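Local coordinates for phosphoribosylaminoimidazole-succinocarboxamide synthase (Saccharomyces cerevisiae, PDB 1A48), which catalyses the ATP-dependent joining of aspartate to the carboxylate of CAIR, giving SAICAR in the de novo synthesis of purines, at residues T58-F63 / T298-K303; D9-L14 / P90-E95. One frame throughout, in Å; residues are numbered along the deposited sequence.

The centre of contact 1 lies about 14 Å from the centre of the chain, that of contact 2 about 26 Å. Both are partly buried, but contact 1 has no exposed touching residue and contact 2 has two, Pro90 and Lys92. In contact 1 helix 53-67 meets the end of helix 282-300, an aromatic ring lying against backbone and a hydroxyl while two buried leucines meet beside it. Contact 2 joins two irregular pieces of chain, before strand 14-17 and before helix 96-102, through aliphatic groups alone. The nearest atoms of contacts 1 and 2 are about 15 Å apart. Neither has a hydrogen bond across it; both are made by van der Waals packing, with a CH-pi contact in contact 1.

Contact 1 of 2, residues T58-F63 / T298-K303; sequences TKLSEF and TLTGSK
Phe63 and Thr300 have the nearest CA atoms of the two segments, 6.6 Å apart, where the middle of helix 53-67 passes the last turn of helix 282-300. The segment 58-63 is helical throughout, whereas 298-303 is helical only as far as Thr300; Gly301 then takes a positive phi of 76° and the chain leaves the helix. Phe63 meets this helix end through main-chain atoms of Leu299 and Thr300 and the Thr300 hydroxyl. Its CG stands anti to the backbone N (chi1 164°), which carries the ring out over the 299-300 peptide. Thr300 CA sits over one face, 4.2 Å from the centroid of the Phe63 ring and offset toward its rim, a CH-pi contact. Above the rim at the far end, on the same face, Leu299 O comes within 3.4 Å of Phe63 CZ. At the near end the hydroxyl of Thr300 lies against the root of the ring, with Thr300 OG1 3.6 Å from Phe63 CB and equally near CG, a van der Waals contact. One turn back, Leu60 also has CG anti to its own N, chi1 -173°, and reaches across with one methyl, the closest pair being Leu60 CD1 and Leu299 CD1 at 4.2 Å. The two leucines meet at an angle, methyl to methyl, and both are buried. Leu299 O also accepts a hydrogen bond from the hydroxyl of Tyr205, in helix 185-208, so this carbonyl at the helix end has a polar partner besides the Phe63 ring. Around the pair, Leu299 packs on Ile211 of strand 211-223 and Leu60 on Pro238, while Thr58 and Glu62 touch Leu107 of strand 106-110. The contact thus brings the C-terminal end of helix 282-300 against a helix that also touches the four-stranded antiparallel sheet.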
# COMPACT_ATOMS: atom_id res chain seq x y z
N THR A 58 -0.13 -3.10 -8.96
CA THR A 58 0.43 -4.42 -8.93
C THR A 58 1.87 -4.39 -9.39
O THR A 58 2.79 -4.86 -8.71
CB THR A 58 -0.37 -5.49 -9.70
OG1 THR A 58 -1.66 -5.55 -9.10
CG2 THR A 58 0.21 -6.87 -9.65
N LYS A 59 2.11 -3.78 -10.56
CA LYS A 59 3.46 -3.67 -11.11
C LYS A 59 4.38 -2.84 -10.22
O LYS A 59 5.55 -3.16 -10.17
CB LYS A 59 3.34 -3.10 -12.51
CG LYS A 59 2.68 -4.10 -13.46
CD LYS A 59 2.29 -3.34 -14.73
CE LYS A 59 1.89 -4.43 -15.73
NZ LYS A 59 3.13 -5.01 -16.32
N LEU A 60 3.85 -1.80 -9.58
CA LEU A 60 4.69 -1.04 -8.66
C LEU A 60 5.09 -1.87 -7.45
O LEU A 60 6.20 -1.86 -6.98
CB LEU A 60 3.91 0.22 -8.33
CG LEU A 60 4.70 1.23 -7.51
CD1 LEU A 60 5.95 1.71 -8.24
CD2 LEU A 60 3.74 2.34 -7.13
N SER A 61 4.21 -2.64 -6.86
CA SER A 61 4.52 -3.51 -5.75
C SER A 61 5.50 -4.54 -6.26
O SER A 61 6.41 -4.82 -5.46
CB SER A 61 3.38 -4.33 -5.17
OG SER A 61 2.66 -3.60 -4.27
N GLU A 62 5.32 -5.13 -7.42
CA GLU A 62 6.28 -6.07 -7.94
C GLU A 62 7.66 -5.43 -8.08
O GLU A 62 8.64 -6.11 -7.75
CB GLU A 62 5.92 -6.68 -9.26
CG GLU A 62 4.68 -7.54 -9.20
CD GLU A 62 4.37 -8.00 -10.66
OE1 GLU A 62 3.69 -7.27 -11.37
OE2 GLU A 62 4.87 -9.05 -11.04
N PHE A 63 7.83 -4.20 -8.46
CA PHE A 63 9.08 -3.50 -8.55
C PHE A 63 9.76 -3.42 -7.15
O PHE A 63 10.94 -3.73 -6.94
CB PHE A 63 8.83 -2.10 -9.13
CG PHE A 63 10.00 -1.17 -8.91
CD1 PHE A 63 11.11 -1.24 -9.75
CD2 PHE A 63 10.01 -0.29 -7.85
CE1 PHE A 63 12.23 -0.44 -9.47
CE2 PHE A 63 11.11 0.49 -7.56
CZ PHE A 63 12.24 0.40 -8.38
N THR A 298 7.96 7.06 -13.25
CA THR A 298 9.01 7.69 -12.56
C THR A 298 9.72 6.78 -11.59
O THR A 298 10.96 6.83 -11.54
CB THR A 298 8.75 9.05 -11.97
OG1 THR A 298 8.86 9.14 -10.57
CG2 THR A 298 7.68 9.84 -12.52
N LEU A 299 9.05 5.89 -10.89
CA LEU A 299 9.77 5.02 -9.94
C LEU A 299 10.38 3.77 -10.50
O LEU A 299 11.42 3.31 -10.03
CB LEU A 299 8.90 4.70 -8.73
CG LEU A 299 8.49 5.82 -7.83
CD1 LEU A 299 7.26 5.46 -7.01
CD2 LEU A 299 9.63 6.32 -6.97
N THR A 300 9.79 3.19 -11.49
CA THR A 300 10.25 1.92 -12.12
C THR A 300 11.23 2.14 -13.22
O THR A 300 12.03 1.33 -13.64
CB THR A 300 8.86 1.42 -12.53
OG1 THR A 300 8.31 0.40 -11.72
CG2 THR A 300 8.42 1.51 -13.90
N GLY A 301 11.20 3.34 -13.82
CA GLY A 301 11.97 3.67 -14.99
C GLY A 301 11.34 3.04 -16.23
O GLY A 301 11.92 3.10 -17.34
N SER A 302 10.19 2.41 -16.21
CA SER A 302 9.50 1.79 -17.29
C SER A 302 8.48 2.73 -17.92
O SER A 302 8.03 3.63 -17.24
CB SER A 302 8.71 0.52 -16.91
OG SER A 302 9.57 -0.51 -16.43
N LYS A 303 8.12 2.47 -19.17
CA LYS A 303 7.16 3.30 -19.88
C LYS A 303 5.84 2.56 -19.97
O LYS A 303 5.86 1.36 -20.23
CB LYS A 303 7.76 3.66 -21.24
CG LYS A 303 7.71 5.14 -21.60
CD LYS A 303 6.65 5.45 -22.66
CE LYS A 303 7.22 5.48 -24.08
NZ LYS A 303 6.37 4.76 -25.10

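Contact 2 of 2, residues D9-L14 / P90-E95; sequences DGILPL and PAKLSE
Across from Leu93, whose CA is 7.8 Å from the CA of Ile11, the nearest such pair, segment 9-14 runs irregularly toward strand 14-17; segment 90-95 holds a short 3-10 segment, 91-94, just before helix 96-102. The Ile11 and Leu93 side chains point across the gap and slide past each other in opposite directions. Ile11 sends CG1 beside its backbone N (chi1 -64°) and extends it, and its terminal methyl touches two neighbours: Ile11 CD1 is 3.5 Å from Lys92 CG and 3.8 Å from Leu93 CD2. The other branch, Ile11 CG2, rests 3.9 Å from Leu93 CG. Leu12 fills the next position, its two methyls dividing the work: Leu12 CD2 meets Leu93 CD1 at 3.6 Å, and Leu12 CD1 reaches the ring of Pro90 at CG, 4.1 Å away. An alanine at Ile11 is likely to leave a gap beside Leu93 and the Lys92 methylenes, weakening the hold of the loop on the 3-10 turn. Lys92 gives only its methylenes to the contact; its chain bends at chi2 and chi4, and Lys92 NZ makes a salt bridge with Glu95 OE1, 3.0 Å, on the syn side but 27° out of the carboxylate plane. Asp9 OD2 forms a salt bridge with Lys97 and a hydrogen bond with Tyr98, both of helix 96-102. With only hydrocarbon meeting between the segments, the contact depends on close packing without directional bonds, while Lys92 and Asp9 direct their charges to partners outside it.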
# COMPACT_ATOMS: atom_id res chain seq x y z
N ASP A 9 -17.28 -16.86 -10.83
CA ASP A 9 -18.35 -17.89 -10.87
C ASP A 9 -18.14 -19.14 -10.07
O ASP A 9 -18.40 -20.27 -10.49
CB ASP A 9 -18.52 -18.34 -12.34
CG ASP A 9 -19.09 -17.20 -13.19
OD1 ASP A 9 -20.02 -16.49 -12.77
OD2 ASP A 9 -18.62 -17.03 -14.32
N GLY A 10 -17.60 -18.97 -8.90
CA GLY A 10 -17.23 -19.98 -7.94
C GLY A 10 -16.10 -20.93 -8.35
O GLY A 10 -15.95 -21.97 -7.68
N ILE A 11 -15.22 -20.63 -9.31
CA ILE A 11 -14.11 -21.45 -9.72
C ILE A 11 -13.13 -21.67 -8.58
O ILE A 11 -12.52 -22.71 -8.34
CB ILE A 11 -13.44 -20.98 -11.03
CG1 ILE A 11 -14.48 -21.10 -12.18
CG2 ILE A 11 -12.18 -21.79 -11.41
CD1 ILE A 11 -13.88 -20.47 -13.43
N LEU A 12 -12.96 -20.61 -7.82
CA LEU A 12 -12.14 -20.49 -6.63
C LEU A 12 -13.04 -19.82 -5.56
O LEU A 12 -13.80 -18.92 -5.85
CB LEU A 12 -10.98 -19.52 -6.93
CG LEU A 12 -9.65 -19.98 -7.35
CD1 LEU A 12 -9.51 -21.33 -7.92
CD2 LEU A 12 -8.77 -18.95 -8.03
N PRO A 13 -12.89 -20.25 -4.32
CA PRO A 13 -13.63 -19.66 -3.22
C PRO A 13 -13.03 -18.29 -2.88
O PRO A 13 -11.84 -18.07 -2.94
CB PRO A 13 -13.51 -20.65 -2.06
CG PRO A 13 -12.37 -21.56 -2.43
CD PRO A 13 -12.01 -21.33 -3.88
N LEU A 14 -13.87 -17.36 -2.52
CA LEU A 14 -13.52 -16.02 -2.11
C LEU A 14 -13.10 -16.06 -0.63
O LEU A 14 -13.81 -16.66 0.16
CB LEU A 14 -14.73 -15.15 -2.25
CG LEU A 14 -14.83 -13.82 -2.85
CD1 LEU A 14 -15.82 -12.93 -2.09
CD2 LEU A 14 -13.54 -13.07 -3.10
N PRO A 90 -6.07 -23.28 -12.20
CA PRO A 90 -6.94 -24.22 -12.87
C PRO A 90 -7.19 -23.65 -14.30
O PRO A 90 -7.45 -22.47 -14.51
CB PRO A 90 -8.28 -24.27 -12.09
CG PRO A 90 -7.83 -23.81 -10.75
CD PRO A 90 -6.70 -22.77 -10.97
N ALA A 91 -7.18 -24.52 -15.27
CA ALA A 91 -7.35 -24.28 -16.67
C ALA A 91 -8.48 -23.38 -17.10
O ALA A 91 -8.36 -22.53 -18.00
CB ALA A 91 -7.53 -25.67 -17.30
N LYS A 92 -9.61 -23.48 -16.42
CA LYS A 92 -10.79 -22.68 -16.70
C LYS A 92 -10.53 -21.19 -16.57
O LYS A 92 -11.15 -20.35 -17.23
CB LYS A 92 -11.92 -23.10 -15.77
CG LYS A 92 -13.30 -22.68 -16.12
CD LYS A 92 -14.10 -23.86 -16.63
CE LYS A 92 -15.58 -23.57 -16.78
NZ LYS A 92 -15.93 -22.81 -18.02
N LEU A 93 -9.57 -20.82 -15.71
CA LEU A 93 -9.29 -19.43 -15.51
C LEU A 93 -8.52 -18.82 -16.71
O LEU A 93 -8.33 -17.58 -16.78
CB LEU A 93 -8.60 -19.18 -14.14
CG LEU A 93 -9.47 -19.45 -12.91
CD1 LEU A 93 -8.67 -19.17 -11.67
CD2 LEU A 93 -10.68 -18.55 -12.92
N SER A 94 -8.09 -19.62 -17.65
CA SER A 94 -7.46 -19.13 -18.89
C SER A 94 -8.47 -18.85 -19.99
O SER A 94 -8.10 -18.32 -21.03
CB SER A 94 -6.44 -20.19 -19.35
OG SER A 94 -5.30 -20.05 -18.52
N GLU A 95 -9.75 -19.13 -19.86
CA GLU A 95 -10.82 -18.81 -20.79
C GLU A 95 -10.99 -17.31 -20.81
O GLU A 95 -10.91 -16.67 -19.75
CB GLU A 95 -12.14 -19.50 -20.38
CG GLU A 95 -11.91 -21.00 -20.66
CD GLU A 95 -13.09 -21.89 -20.40
OE1 GLU A 95 -14.22 -21.44 -20.02
OE2 GLU A 95 -12.84 -23.15 -20.49